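Local coordinates for protein phosphoribosylaminoimidazole carboxylase, ATPase subunit (Thermus thermophilus, PDB 3AW8) that probably catalyses the ATP-dependent carboxylation of 5-aminoimidazole ribonucleotide with bicarbonate to N5-carboxyaminoimidazole ribonucleotide in de novo purine synthesis, at residues G51-F56 and V72-R77; T102-L107 and L254-M259. All blocks are in the same frame, centred on the assembly; numbering follows the deposited sequence.

Interaction 1: G51-F56 and V72-R77; sequences GALLRF and VEAARR
Leu53 makes the apolar part of the contact with Ala74 and Arg77, its CD1 branch running out to the backbone of helix 72-81. Leu53 CD1 lies 3.6 Å from Ala74 O and 3.9 Å from Ala74 CB. The same methyl also meets the start of the Arg77 side chain, Leu53 CD1 lying 3.9 Å from Arg77 CG, one turn further along. The helix segments run in roughly the same direction, their axes 10.9 Å apart and crossing at -42°. Both belong to the N-terminal Rossmann-like preATP-grasp domain, where helices 50-57 and 72-81 are joined through strand 62-65 at one border of the parallel sheet. Leu53 and Phe56 continue inward onto Leu28 of strand 25-29. Aliphatic carbon against a charged plane makes up the rest. The chain of Arg77 leaves with CG anti to the backbone N and bends at chi2 (75°), and the Arg77 and Leu54 side chains cross at about a right angle. Leu54 CD2 covers one face of the guanidinium, off-centre toward the rim, and Leu54 CD1 approaches Arg77 NH1 at 3.7 Å. The charge itself is paired elsewhere: Arg77 NE forms a salt bridge with Glu50, just ahead of segment 51-56.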
loop_
_atom_site.group_PDB
_atom_site.type_symbol
_atom_site.label_atom_id
_atom_site.label_comp_id
_atom_site.label_asym_id
_atom_site.label_seq_id
_atom_site.Cartn_x
_atom_site.Cartn_y
_atom_site.Cartn_z
ATOM N N GLY A 51 2.544 -30.023 16.469
ATOM C CA GLY A 51 3.834 -29.996 15.801
ATOM C C GLY A 51 3.977 -28.784 14.902
ATOM O O GLY A 51 4.942 -28.024 15.006
ATOM N N ALA A 52 3.002 -28.596 14.016
ATOM C CA ALA A 52 3.018 -27.469 13.098
ATOM C C ALA A 52 2.935 -26.163 13.878
ATOM O O ALA A 52 3.612 -25.190 13.552
ATOM C CB ALA A 52 1.858 -27.582 12.129
ATOM N N LEU A 53 2.117 -26.156 14.924
ATOM C CA LEU A 53 1.947 -24.967 15.738
ATOM C C LEU A 53 3.281 -24.473 16.289
ATOM O O LEU A 53 3.668 -23.331 16.050
ATOM C CB LEU A 53 0.988 -25.250 16.898
ATOM C CG LEU A 53 -0.107 -24.217 17.178
ATOM C CD1 LEU A 53 -0.508 -24.289 18.626
ATOM C CD2 LEU A 53 0.385 -22.830 16.882
ATOM N N LEU A 54 3.985 -25.338 17.023
ATOM C CA LEU A 54 5.275 -24.984 17.626
ATOM C C LEU A 54 6.382 -24.686 16.607
ATOM O O LEU A 54 7.235 -23.827 16.838
ATOM C CB LEU A 54 5.718 -26.097 18.574
ATOM C CG LEU A 54 4.713 -26.374 19.700
ATOM C CD1 LEU A 54 5.163 -27.583 20.491
ATOM C CD2 LEU A 54 4.579 -25.150 20.607
ATOM N N ARG A 55 6.363 -25.400 15.485
ATOM C CA ARG A 55 7.342 -25.182 14.429
ATOM C C ARG A 55 7.165 -23.757 13.896
ATOM O O ARG A 55 8.133 -23.012 13.735
ATOM C CB ARG A 55 7.131 -26.196 13.305
ATOM C CG ARG A 55 8.083 -26.029 12.134
ATOM C CD ARG A 55 8.021 -27.204 11.159
ATOM N NE ARG A 55 6.713 -27.380 10.522
ATOM C CZ ARG A 55 5.831 -28.324 10.851
ATOM N NH1 ARG A 55 4.671 -28.400 10.210
ATOM N NH2 ARG A 55 6.104 -29.198 11.818
ATOM N N PHE A 56 5.915 -23.379 13.642
ATOM C CA PHE A 56 5.588 -22.049 13.142
ATOM C C PHE A 56 5.921 -20.950 14.160
ATOM O O PHE A 56 6.250 -19.823 13.792
ATOM C CB PHE A 56 4.090 -22.016 12.749
ATOM C CG PHE A 56 3.391 -20.705 13.031
ATOM C CD1 PHE A 56 2.850 -20.446 14.285
ATOM C CD2 PHE A 56 3.288 -19.725 12.041
ATOM C CE1 PHE A 56 2.216 -19.235 14.561
ATOM C CE2 PHE A 56 2.654 -18.502 12.305
ATOM C CZ PHE A 56 2.116 -18.258 13.575
ATOM N N VAL A 72 -9.252 -21.588 19.763
ATOM C CA VAL A 72 -8.666 -20.830 20.863
ATOM C C VAL A 72 -7.574 -21.653 21.560
ATOM O O VAL A 72 -6.690 -21.108 22.224
ATOM C CB VAL A 72 -9.734 -20.423 21.893
ATOM C CG1 VAL A 72 -10.196 -21.635 22.664
ATOM C CG2 VAL A 72 -9.176 -19.367 22.826
ATOM N N GLU A 73 -7.641 -22.969 21.403
ATOM C CA GLU A 73 -6.643 -23.843 21.997
ATOM C C GLU A 73 -5.256 -23.530 21.426
ATOM O O GLU A 73 -4.262 -23.505 22.157
ATOM C CB GLU A 73 -6.983 -25.312 21.724
ATOM C CG GLU A 73 -8.283 -25.816 22.349
ATOM C CD GLU A 73 -9.527 -25.410 21.573
ATOM O OE1 GLU A 73 -9.575 -25.648 20.344
ATOM O OE2 GLU A 73 -10.468 -24.872 22.193
ATOM N N ALA A 74 -5.191 -23.301 20.114
ATOM C CA ALA A 74 -3.926 -22.987 19.452
ATOM C C ALA A 74 -3.381 -21.632 19.901
ATOM O O ALA A 74 -2.172 -21.450 20.013
ATOM C CB ALA A 74 -4.101 -23.005 17.942
ATOM N N ALA A 75 -4.270 -20.682 20.163
ATOM C CA ALA A 75 -3.834 -19.365 20.606
ATOM C C ALA A 75 -3.301 -19.420 22.032
ATOM O O ALA A 75 -2.282 -18.803 22.334
ATOM C CB ALA A 75 -4.985 -18.370 20.520
ATOM N N ARG A 76 -3.991 -20.149 22.909
ATOM C CA ARG A 76 -3.568 -20.258 24.304
ATOM C C ARG A 76 -2.298 -21.098 24.468
ATOM O O ARG A 76 -1.508 -20.863 25.380
ATOM C CB ARG A 76 -4.701 -20.828 25.171
ATOM C CG ARG A 76 -5.815 -19.822 25.454
ATOM C CD ARG A 76 -6.907 -20.401 26.342
ATOM N NE ARG A 76 -8.024 -19.474 26.544
ATOM C CZ ARG A 76 -7.911 -18.277 27.117
ATOM N NH1 ARG A 76 -6.727 -17.851 27.550
ATOM N NH2 ARG A 76 -8.981 -17.500 27.257
ATOM N N ARG A 77 -2.103 -22.060 23.573
ATOM C CA ARG A 77 -0.925 -22.914 23.615
ATOM C C ARG A 77 0.350 -22.100 23.413
ATOM O O ARG A 77 1.382 -22.387 24.017
ATOM C CB ARG A 77 -1.015 -23.990 22.531
ATOM C CG ARG A 77 0.219 -24.881 22.430
ATOM C CD ARG A 77 0.272 -25.892 23.574
ATOM N NE ARG A 77 1.485 -26.702 23.527
ATOM C CZ ARG A 77 2.684 -26.274 23.910
ATOM N NH1 ARG A 77 3.738 -27.077 23.828
ATOM N NH2 ARG A 77 2.828 -25.045 24.392
#

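Interaction 2: T102-L107 and L254-M259; sequences TFFQGL and LLFNEM. With AMP (adenosine monophosphate), chain C.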
loop_
_atom_site.group_PDB
_atom_site.type_symbol
_atom_site.label_atom_id
_atom_site.label_comp_id
_atom_site.label_asym_id
_atom_site.label_seq_id
_atom_site.Cartn_x
_atom_site.Cartn_y
_atom_site.Cartn_z
ATOM N N THR A 102 -23.831 -11.406 26.477
ATOM C CA THR A 102 -23.764 -11.185 27.920
ATOM C C THR A 102 -22.627 -10.237 28.251
ATOM O O THR A 102 -22.788 -9.326 29.063
ATOM C CB THR A 102 -23.539 -12.494 28.712
ATOM O OG1 THR A 102 -22.206 -12.968 28.492
ATOM C CG2 THR A 102 -24.533 -13.559 28.282
ATOM N N PHE A 103 -21.476 -10.453 27.616
ATOM C CA PHE A 103 -20.305 -9.609 27.844
ATOM C C PHE A 103 -20.605 -8.126 27.598
ATOM O O PHE A 103 -20.334 -7.279 28.453
ATOM C CB PHE A 103 -19.144 -10.078 26.959
ATOM C CG PHE A 103 -17.963 -9.143 26.952
ATOM C CD1 PHE A 103 -17.843 -8.158 25.973
ATOM C CD2 PHE A 103 -16.971 -9.245 27.919
ATOM C CE1 PHE A 103 -16.750 -7.290 25.956
ATOM C CE2 PHE A 103 -15.876 -8.381 27.910
ATOM C CZ PHE A 103 -15.766 -7.403 26.926
ATOM N N PHE A 104 -21.163 -7.811 26.432
ATOM C CA PHE A 104 -21.489 -6.424 26.122
ATOM C C PHE A 104 -22.663 -5.957 26.969
ATOM O O PHE A 104 -22.704 -4.806 27.409
ATOM C CB PHE A 104 -21.805 -6.252 24.627
ATOM C CG PHE A 104 -20.592 -5.998 23.781
ATOM C CD1 PHE A 104 -19.690 -7.019 23.506
ATOM C CD2 PHE A 104 -20.315 -4.721 23.313
ATOM C CE1 PHE A 104 -18.528 -6.772 22.782
ATOM C CE2 PHE A 104 -19.155 -4.463 22.586
ATOM C CZ PHE A 104 -18.258 -5.493 22.321
ATOM N N GLN A 105 -23.619 -6.850 27.199
ATOM C CA GLN A 105 -24.767 -6.504 28.019
ATOM C C GLN A 105 -24.250 -6.118 29.400
ATOM O O GLN A 105 -24.819 -5.257 30.067
ATOM C CB GLN A 105 -25.726 -7.691 28.131
ATOM C CG GLN A 105 -26.782 -7.517 29.211
ATOM C CD GLN A 105 -27.761 -8.671 29.253
ATOM O OE1 GLN A 105 -28.674 -8.753 28.432
ATOM N NE2 GLN A 105 -27.568 -9.580 30.205
ATOM N N GLY A 106 -23.156 -6.752 29.809
ATOM C CA GLY A 106 -22.567 -6.465 31.102
ATOM C C GLY A 106 -21.748 -5.188 31.137
ATOM O O GLY A 106 -21.442 -4.673 32.208
ATOM N N LEU A 107 -21.377 -4.678 29.970
ATOM C CA LEU A 107 -20.594 -3.449 29.891
ATOM C C LEU A 107 -21.519 -2.242 29.881
ATOM O O LEU A 107 -21.078 -1.101 30.019
ATOM C CB LEU A 107 -19.734 -3.447 28.626
ATOM C CG LEU A 107 -18.527 -4.382 28.616
ATOM C CD1 LEU A 107 -17.885 -4.363 27.242
ATOM C CD2 LEU A 107 -17.535 -3.940 29.684
ATOM N N LEU A 254 -27.923 2.330 19.246
ATOM C CA LEU A 254 -26.992 1.338 18.734
ATOM C C LEU A 254 -27.124 0.069 19.569
ATOM O O LEU A 254 -26.982 0.109 20.793
ATOM C CB LEU A 254 -25.551 1.856 18.829
ATOM C CG LEU A 254 -25.101 3.068 18.009
ATOM C CD1 LEU A 254 -23.659 3.397 18.354
ATOM C CD2 LEU A 254 -25.238 2.777 16.523
ATOM N N LEU A 255 -27.406 -1.047 18.905
ATOM C CA LEU A 255 -27.537 -2.336 19.579
ATOM C C LEU A 255 -26.402 -3.257 19.116
ATOM O O LEU A 255 -26.312 -3.595 17.934
ATOM C CB LEU A 255 -28.880 -2.981 19.235
ATOM C CG LEU A 255 -30.149 -2.146 19.415
ATOM C CD1 LEU A 255 -31.355 -2.973 19.001
ATOM C CD2 LEU A 255 -30.276 -1.691 20.861
ATOM N N PHE A 256 -25.536 -3.655 20.043
ATOM C CA PHE A 256 -24.424 -4.535 19.709
ATOM C C PHE A 256 -24.906 -5.802 19.026
ATOM O O PHE A 256 -25.773 -6.494 19.546
ATOM C CB PHE A 256 -23.651 -4.924 20.968
ATOM C CG PHE A 256 -22.665 -6.040 20.748
ATOM C CD1 PHE A 256 -21.427 -5.791 20.167
ATOM C CD2 PHE A 256 -22.988 -7.350 21.089
ATOM C CE1 PHE A 256 -20.524 -6.835 19.929
ATOM C CE2 PHE A 256 -22.093 -8.396 20.852
ATOM C CZ PHE A 256 -20.861 -8.137 20.272
ATOM N N ASN A 257 -24.334 -6.107 17.866
ATOM C CA ASN A 257 -24.695 -7.311 17.123
ATOM C C ASN A 257 -23.568 -8.343 17.167
ATOM O O ASN A 257 -23.769 -9.453 17.646
ATOM C CB ASN A 257 -25.031 -6.963 15.666
ATOM C CG ASN A 257 -25.077 -8.192 14.758
ATOM O OD1 ASN A 257 -25.728 -9.186 15.069
ATOM N ND2 ASN A 257 -24.385 -8.119 13.626
ATOM N N GLU A 258 -22.387 -7.967 16.674
ATOM C CA GLU A 258 -21.224 -8.862 16.638
ATOM C C GLU A 258 -19.902 -8.154 16.888
ATOM O O GLU A 258 -19.766 -6.956 16.641
ATOM C CB GLU A 258 -21.099 -9.543 15.274
ATOM C CG GLU A 258 -21.954 -10.761 15.059
ATOM C CD GLU A 258 -21.661 -11.437 13.729
ATOM O OE1 GLU A 258 -21.875 -10.799 12.672
ATOM O OE2 GLU A 258 -21.215 -12.605 13.743
ATOM N N MET A 259 -18.924 -8.915 17.367
ATOM C CA MET A 259 -17.591 -8.384 17.595
ATOM C C MET A 259 -16.602 -9.356 16.955
ATOM O O MET A 259 -16.816 -10.567 16.954
ATOM C CB MET A 259 -17.305 -8.217 19.094
ATOM C CG MET A 259 -16.979 -9.487 19.858
ATOM S SD MET A 259 -15.307 -9.422 20.575
ATOM C CE MET A 259 -15.612 -8.571 22.106
HETATM P P AMP C . -24.501 -13.088 11.297
HETATM O O1P AMP C . -23.178 -12.514 10.930
HETATM O O2P AMP C . -25.066 -12.340 12.614
HETATM O O3P AMP C . -24.337 -14.661 11.596
HETATM O "O5'" AMP C . -25.545 -12.897 10.065
HETATM C "C5'" AMP C . -25.723 -11.488 9.827
HETATM C "C4'" AMP C . -26.910 -11.269 8.868
HETATM O "O4'" AMP C . -28.174 -11.692 9.477
HETATM C "C3'" AMP C . -27.064 -9.785 8.486
HETATM O "O3'" AMP C . -27.365 -9.658 7.090
HETATM C "C2'" AMP C . -28.196 -9.262 9.381
HETATM O "O2'" AMP C . -29.003 -8.301 8.687
HETATM C "C1'" AMP C . -28.998 -10.518 9.790
HETATM N N9 AMP C . -29.326 -10.484 11.237
HETATM C C8 AMP C . -28.571 -10.999 12.262
HETATM N N7 AMP C . -29.156 -10.795 13.407
HETATM C C5 AMP C . -30.317 -10.142 13.205
HETATM C C6 AMP C . -31.357 -9.660 14.046
HETATM N N6 AMP C . -31.293 -9.834 15.418
HETATM N N1 AMP C . -32.411 -9.027 13.480
HETATM C C2 AMP C . -32.494 -8.848 12.153
HETATM N N3 AMP C . -31.537 -9.287 11.330
HETATM C C4 AMP C . -30.447 -9.929 11.804
#
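Phe104 and Phe256 are brought face to face by different first torsions: on helix 97-107 the CG of Phe104 stands anti to its carbonyl carbon (chi1 -87°), whereas on strand 253-260 the CG of Phe256 is anti to the backbone N (chi1 168°). This is a helix packed on the border strand of the large antiparallel sheet in the ATP-grasp domain, the strand that carries Glu258 of the AMP pocket and Asn257, probably an ATP-site residue. The two rings form a face-to-face stack, centroids 3.7 Å apart and planes only 7° from parallel. They overlap with a slight offset, Phe256 CE1 lying over the Phe104 ring and Phe104 CG over the Phe256 ring. Phe104 CB adds a CH-pi contact, 4.2 Å from the centroid of the Phe256 ring. Met259, bent at chi2 and chi3, closes the side of the stack: its CE lies in the plane of the Phe104 ring, 3.5 Å from Phe104 CE1. The same methyl reaches Phe103 more loosely, Met259 CE to Phe103 CE1 being 4.2 Å. Ala233 of helix 220-237 and Leu245 of strand 241-250 pack against Phe104. A classic beta bulge sets Asn257 and Glu258 together opposite Glu246 of strand 241-250. Glu258 points away from the helix, so one strand packs Phe256 and Met259 on the helix side and turns Glu258 to the pocket side. AMP is hydrogen-bonded to Arg97, Val175 and Glu180. The extended chain of Glu258 brings its OE1 to 2.8 Å from O1P of the AMP phosphate.

From the N terminus, interaction 1 comes first and closes a short loop: 15 residues, including strand 62-65, separate its two helix segments, so it ties together neighbouring elements of the preATP-grasp domain. Helix 88-94 follows, and helix 97-107 then opens interaction 2. That contact closes only after 146 intervening residues, joining helix 97-107 to border strand 253-260 beside the AMP pocket. The two loops are in series, neither nested nor crossed. The centres of interaction 1 and interaction 2 lie about 29 Å apart, and the nearest atoms of interactions 1 and 2 about 11 Å. Helix 88-94 bridges them, touching Ala75 and Arg76 of 72-77 as well as Phe103 and Met259.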